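Local coordinates for protein beta-hexosaminidase Amuc_2018 (PDB 6JEB) that hydrolyses terminal non-reducing N-acetylglucosamine and N-acetylgalactosamine units from glycans and chitobiose, as a glycoside hydrolase of family 20, at residues I251-G256 against Q305-G310; V321-Q326 against L341-A346. All blocks are in the same frame, centred on the assembly; numbering follows the deposited sequence. Where two conformers were deposited one is given.

Contact 1 (I251-G256 against Q305-G310); sequences IVHLGG and QFWYEG. With ACM (acetamide), chain C.
Leu-254 N donates to Gln-305 O at 2.8 Å with an N-H...O angle of 168°, the straightest of three backbone bonds in this parallel pairing. The others run from Gln-305 N to Val-252 O (3.1 Å) and from Trp-307 N to Gly-255 O (2.8 Å). Beside them the His-253 ring has its CG anti to the backbone N (chi1 -164°), and ND1 accepts Gly-255 N within the ring plane, which fixes the ring's rotation. The ring turns an edge toward the face of the five-membered ring of Trp-307, planes 50° apart, with His-253 CE1 3.4 Å from Trp-307 NE1. Over the opposite face of the indole lies the acetamide methyl, C2 being 3.4 Å from Trp-307 CD2, while Glu-187 accepts the indole N-H. With alanine in place of Trp-307, the acetamide methyl would probably lose this aromatic wall, the His-253 edge the face it meets, and Glu-187 the indole N-H. At the start of strand 251-253, Ile-251 CG2 packs on the Gln-305 amide, 3.4 Å from Gln-305 CD, and the OE1 of that amide bonds to Tyr-322. These are adjacent strands of the family 20 TIM barrel; from their C-terminal ends come the acetamide-contacting Trp-307 and, directly after Gly-256, Asp-257 and Glu-258 of the active site.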
# COMPACT_ATOMS: atom_id res chain seq x y z
N ILE A 251 1.89 -3.41 -13.21
CA ILE A 251 1.75 -4.39 -12.15
C ILE A 251 0.28 -4.41 -11.74
O ILE A 251 -0.30 -3.36 -11.43
CB ILE A 251 2.63 -4.01 -10.95
CG1 ILE A 251 4.10 -3.96 -11.37
CG2 ILE A 251 2.41 -4.98 -9.81
CD1 ILE A 251 5.04 -3.51 -10.26
N VAL A 252 -0.32 -5.60 -11.71
CA VAL A 252 -1.71 -5.77 -11.31
C VAL A 252 -1.73 -6.72 -10.12
O VAL A 252 -1.39 -7.90 -10.25
CB VAL A 252 -2.59 -6.29 -12.46
CG1 VAL A 252 -4.03 -6.46 -11.98
CG2 VAL A 252 -2.54 -5.34 -13.64
N HIS A 253 -2.12 -6.20 -8.97
CA HIS A 253 -2.28 -7.02 -7.77
C HIS A 253 -3.59 -7.78 -7.93
O HIS A 253 -4.64 -7.17 -8.16
CB HIS A 253 -2.31 -6.08 -6.57
CG HIS A 253 -2.09 -6.75 -5.24
ND1 HIS A 253 -2.80 -7.86 -4.83
CD2 HIS A 253 -1.28 -6.42 -4.21
CE1 HIS A 253 -2.43 -8.19 -3.61
NE2 HIS A 253 -1.49 -7.34 -3.21
N LEU A 254 -3.52 -9.11 -7.88
CA LEU A 254 -4.70 -9.95 -8.06
C LEU A 254 -5.35 -10.35 -6.74
O LEU A 254 -6.34 -11.09 -6.74
CB LEU A 254 -4.33 -11.20 -8.86
CG LEU A 254 -3.81 -10.98 -10.28
CD1 LEU A 254 -3.45 -12.33 -10.90
CD2 LEU A 254 -4.85 -10.24 -11.14
N GLY A 255 -4.83 -9.87 -5.61
CA GLY A 255 -5.43 -10.21 -4.34
C GLY A 255 -5.21 -11.67 -3.97
O GLY A 255 -4.09 -12.08 -3.66
N GLY A 256 -6.28 -12.46 -3.98
CA GLY A 256 -6.17 -13.87 -3.64
C GLY A 256 -6.32 -14.17 -2.17
O GLY A 256 -6.15 -15.33 -1.77
N GLN A 305 0.70 -9.67 -8.77
CA GLN A 305 1.10 -9.84 -7.38
C GLN A 305 -0.07 -10.44 -6.61
O GLN A 305 -1.21 -10.42 -7.09
CB GLN A 305 1.52 -8.52 -6.72
CG GLN A 305 2.56 -7.74 -7.47
CD GLN A 305 2.94 -6.46 -6.74
OE1 GLN A 305 2.07 -5.80 -6.17
NE2 GLN A 305 4.22 -6.12 -6.76
N PHE A 306 0.21 -10.95 -5.41
CA PHE A 306 -0.80 -11.66 -4.63
C PHE A 306 -0.58 -11.42 -3.14
O PHE A 306 0.56 -11.25 -2.70
CB PHE A 306 -0.71 -13.18 -4.84
CG PHE A 306 -0.65 -13.60 -6.28
CD1 PHE A 306 0.56 -13.64 -6.96
CD2 PHE A 306 -1.81 -13.98 -6.95
CE1 PHE A 306 0.61 -14.03 -8.29
CE2 PHE A 306 -1.76 -14.37 -8.28
CZ PHE A 306 -0.54 -14.40 -8.94
N TRP A 307 -1.67 -11.45 -2.37
CA TRP A 307 -1.56 -11.64 -0.93
C TRP A 307 -1.11 -13.07 -0.67
O TRP A 307 -1.76 -14.01 -1.14
CB TRP A 307 -2.90 -11.39 -0.23
CG TRP A 307 -3.46 -10.00 -0.41
CD1 TRP A 307 -4.57 -9.65 -1.13
CD2 TRP A 307 -2.93 -8.78 0.14
NE1 TRP A 307 -4.76 -8.28 -1.07
CE2 TRP A 307 -3.77 -7.73 -0.30
CE3 TRP A 307 -1.84 -8.47 0.96
CZ2 TRP A 307 -3.55 -6.40 0.06
CZ3 TRP A 307 -1.62 -7.15 1.32
CH2 TRP A 307 -2.47 -6.13 0.86
N TYR A 308 -0.01 -13.25 0.05
CA TYR A 308 0.48 -14.59 0.34
C TYR A 308 -0.46 -15.29 1.31
O TYR A 308 -0.76 -14.76 2.39
CB TYR A 308 1.87 -14.51 0.95
CG TYR A 308 2.50 -15.87 1.16
CD1 TYR A 308 2.69 -16.74 0.09
CD2 TYR A 308 2.92 -16.28 2.42
CE1 TYR A 308 3.28 -17.99 0.27
CE2 TYR A 308 3.51 -17.53 2.61
CZ TYR A 308 3.69 -18.37 1.53
OH TYR A 308 4.27 -19.61 1.70
N GLU A 309 -0.92 -16.49 0.95
CA GLU A 309 -1.89 -17.22 1.77
C GLU A 309 -1.31 -18.49 2.39
O GLU A 309 -2.06 -19.36 2.84
CB GLU A 309 -3.18 -17.50 1.00
CG GLU A 309 -4.04 -16.24 0.82
CD GLU A 309 -4.62 -15.73 2.13
OE1 GLU A 309 -5.77 -16.07 2.45
OE2 GLU A 309 -3.92 -15.00 2.86
N GLY A 310 0.02 -18.61 2.44
CA GLY A 310 0.65 -19.68 3.19
C GLY A 310 0.91 -20.96 2.43
O GLY A 310 1.46 -21.90 3.01
C1 ACM C . -6.03 -9.23 3.88
O ACM C . -5.79 -8.77 4.95
N ACM C . -7.34 -9.74 3.64
C2 ACM C . -5.01 -9.32 2.76
O HOH W 1 -3.00 -15.71 -2.84

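Contact 2 (V321-Q326 against L341-A346); sequences VYAWRQ and LNLIMA. With ACM (acetamide), chain C.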
# COMPACT_ATOMS: atom_id res chain seq x y z
N VAL A 321 4.72 -11.89 -3.79
CA VAL A 321 3.63 -12.06 -2.85
C VAL A 321 3.87 -11.17 -1.64
O VAL A 321 5.00 -10.79 -1.33
CB VAL A 321 3.47 -13.54 -2.42
CG1 VAL A 321 3.21 -14.43 -3.64
CG2 VAL A 321 4.69 -14.02 -1.64
N TYR A 322 2.77 -10.82 -0.95
CA TYR A 322 2.80 -9.97 0.23
C TYR A 322 2.54 -10.83 1.46
O TYR A 322 1.46 -11.41 1.60
CB TYR A 322 1.71 -8.90 0.17
CG TYR A 322 1.86 -7.83 -0.88
CD1 TYR A 322 1.72 -8.11 -2.24
CD2 TYR A 322 2.08 -6.51 -0.52
CE1 TYR A 322 1.83 -7.11 -3.19
CE2 TYR A 322 2.18 -5.50 -1.46
CZ TYR A 322 2.05 -5.81 -2.79
OH TYR A 322 2.15 -4.79 -3.72
N ALA A 323 3.52 -10.88 2.37
CA ALA A 323 3.32 -11.57 3.64
C ALA A 323 2.51 -10.68 4.57
O ALA A 323 2.86 -9.52 4.79
CB ALA A 323 4.67 -11.90 4.28
N TRP A 324 1.42 -11.22 5.10
CA TRP A 324 0.55 -10.41 5.96
C TRP A 324 0.01 -11.14 7.18
O TRP A 324 -0.22 -10.49 8.21
CB TRP A 324 -0.63 -9.85 5.16
CG TRP A 324 -1.65 -10.87 4.70
CD1 TRP A 324 -1.58 -11.65 3.58
CD2 TRP A 324 -2.90 -11.18 5.33
NE1 TRP A 324 -2.71 -12.44 3.48
CE2 TRP A 324 -3.53 -12.17 4.55
CE3 TRP A 324 -3.54 -10.73 6.50
CZ2 TRP A 324 -4.78 -12.70 4.88
CZ3 TRP A 324 -4.77 -11.26 6.82
CH2 TRP A 324 -5.38 -12.24 6.02
N ARG A 325 -0.20 -12.45 7.13
CA ARG A 325 -0.89 -13.13 8.21
C ARG A 325 -0.08 -13.12 9.49
O ARG A 325 1.14 -13.29 9.48
CB ARG A 325 -1.24 -14.55 7.80
CG ARG A 325 -2.37 -14.55 6.79
CD ARG A 325 -2.91 -15.92 6.55
NE ARG A 325 -4.10 -15.90 5.68
CZ ARG A 325 -5.35 -15.90 6.13
NH1 ARG A 325 -5.60 -15.91 7.43
NH2 ARG A 325 -6.36 -15.91 5.27
N GLN A 326 -0.78 -12.91 10.60
CA GLN A 326 -0.15 -12.83 11.91
C GLN A 326 0.62 -14.11 12.22
O GLN A 326 0.16 -15.22 11.95
CB GLN A 326 -1.22 -12.58 12.97
CG GLN A 326 -0.77 -12.78 14.41
CD GLN A 326 -1.28 -14.08 15.00
OE1 GLN A 326 -2.49 -14.28 15.14
NE2 GLN A 326 -0.36 -14.97 15.35
N LEU A 341 10.05 -17.15 -4.95
CA LEU A 341 9.14 -16.01 -5.01
C LEU A 341 9.80 -14.79 -4.38
O LEU A 341 10.63 -14.91 -3.48
CB LEU A 341 7.84 -16.32 -4.26
CG LEU A 341 7.11 -17.58 -4.73
CD1 LEU A 341 5.95 -17.93 -3.81
CD2 LEU A 341 6.62 -17.39 -6.15
N ASN A 342 9.41 -13.62 -4.87
CA ASN A 342 9.80 -12.37 -4.22
C ASN A 342 8.75 -11.99 -3.19
O ASN A 342 7.58 -12.37 -3.29
CB ASN A 342 9.98 -11.28 -5.27
CG ASN A 342 11.09 -11.62 -6.25
OD1 ASN A 342 12.19 -12.00 -5.85
ND2 ASN A 342 10.80 -11.52 -7.54
N LEU A 343 9.17 -11.23 -2.18
CA LEU A 343 8.33 -11.00 -1.02
C LEU A 343 8.29 -9.53 -0.67
O LEU A 343 9.33 -8.86 -0.65
CB LEU A 343 8.85 -11.80 0.18
CG LEU A 343 8.00 -11.74 1.45
CD1 LEU A 343 6.62 -12.32 1.16
CD2 LEU A 343 8.67 -12.48 2.59
N ILE A 344 7.09 -9.02 -0.40
CA ILE A 344 6.90 -7.70 0.19
C ILE A 344 6.35 -7.93 1.59
O ILE A 344 5.41 -8.71 1.77
CB ILE A 344 5.97 -6.82 -0.66
CG1 ILE A 344 6.65 -6.48 -2.00
CG2 ILE A 344 5.61 -5.54 0.08
CD1 ILE A 344 5.70 -5.89 -3.04
N MET A 345 6.93 -7.27 2.58
CA MET A 345 6.55 -7.47 3.98
C MET A 345 5.40 -6.52 4.33
O MET A 345 5.57 -5.30 4.32
CB MET A 345 7.75 -7.22 4.88
CG MET A 345 7.49 -7.42 6.36
SD MET A 345 6.77 -9.03 6.74
CE MET A 345 8.07 -10.15 6.21
N ALA A 346 4.23 -7.10 4.65
CA ALA A 346 3.06 -6.35 5.07
C ALA A 346 2.47 -6.94 6.35
O ALA A 346 1.26 -6.87 6.57
CB ALA A 346 2.01 -6.30 3.96
C1 ACM C . -6.03 -9.23 3.88
O ACM C . -5.79 -8.77 4.95
N ACM C . -7.34 -9.74 3.64
C2 ACM C . -5.01 -9.32 2.76
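Strands 321-323 and 342-345 run parallel, their short axes 4.7 Å apart at closest approach and inclined by 40°. Their register pairs Val-321 with Leu-343, Tyr-322 with Ile-344 and Ala-323 with Met-345. Four backbone bonds hold it: Val-321 N to Asn-342 O, Ile-344 N to Val-321 O, Ala-323 N to Ile-344 O, and Ala-346 N to Ala-323 O, the last at 2.8 Å. CA-H groups of Leu-343 and Tyr-322 add weaker contacts to Val-321 O and Ile-344 O respectively.

On one side of the sheet Tyr-322 and Ile-344 lie side by side and point the same way. Ile-344 CD1 sits over the Tyr-322 ring face, 4.0 Å from its centroid and 26° off the normal, a CH-pi contact; it lies nearest Tyr-322 CZ, at 3.7 Å. Ile-344 CG2 runs along the CD2-CE2 side of the ring, 3.7 Å from Tyr-322 CD2. On the other side of the sheet the Ala-323 methyl meets Leu-343 CD1, although Leu-343 was modelled in two conformers and this detail is therefore tentative. Beyond the strand, CG of Trp-324 stands between the backbone N and the carbonyl carbon (chi1 69°), which carries the indole away from 341-346 to the acetamide. The indole is sandwiched: Arg-325 CG rests on one face, while the acetamide lies over the other, its O 3.3 Å from Trp-324 CZ3.

Helix 329-339 connects the two strands in a beta-alpha-beta crossover. It covers the Val-321, Ala-323 and Leu-343 side through Thr-336, Ser-332 and Ile-333, whereas Tyr-322 and Ile-344 face the barrel interior, where both touch Trp-92 of strand 92-97.

Contacts 1 and 2 are centred about 9 Å apart and follow each other in series along the chain, 251-256 and 305-310 before 321-326 and 341-346. Strands 303-307 and 320-323 are neighbours, so the two contacts together cover four consecutive strands, 251-253 to 342-345, of the eight-stranded parallel barrel. Their junction is direct: besides the link between the Gln-305 and Tyr-322 side chains, Tyr-308 N lies 2.8 Å from Tyr-322 O, a probable hydrogen bond. Each contact supplies one tryptophan, Trp-307 or Trp-324, to the acetamide pocket, which Asp-257, Glu-258, Tyr-352 and Trp-400 complete. Acetamide resembles the substrate's N-acetyl group, consistent with substrate-assisted catalysis.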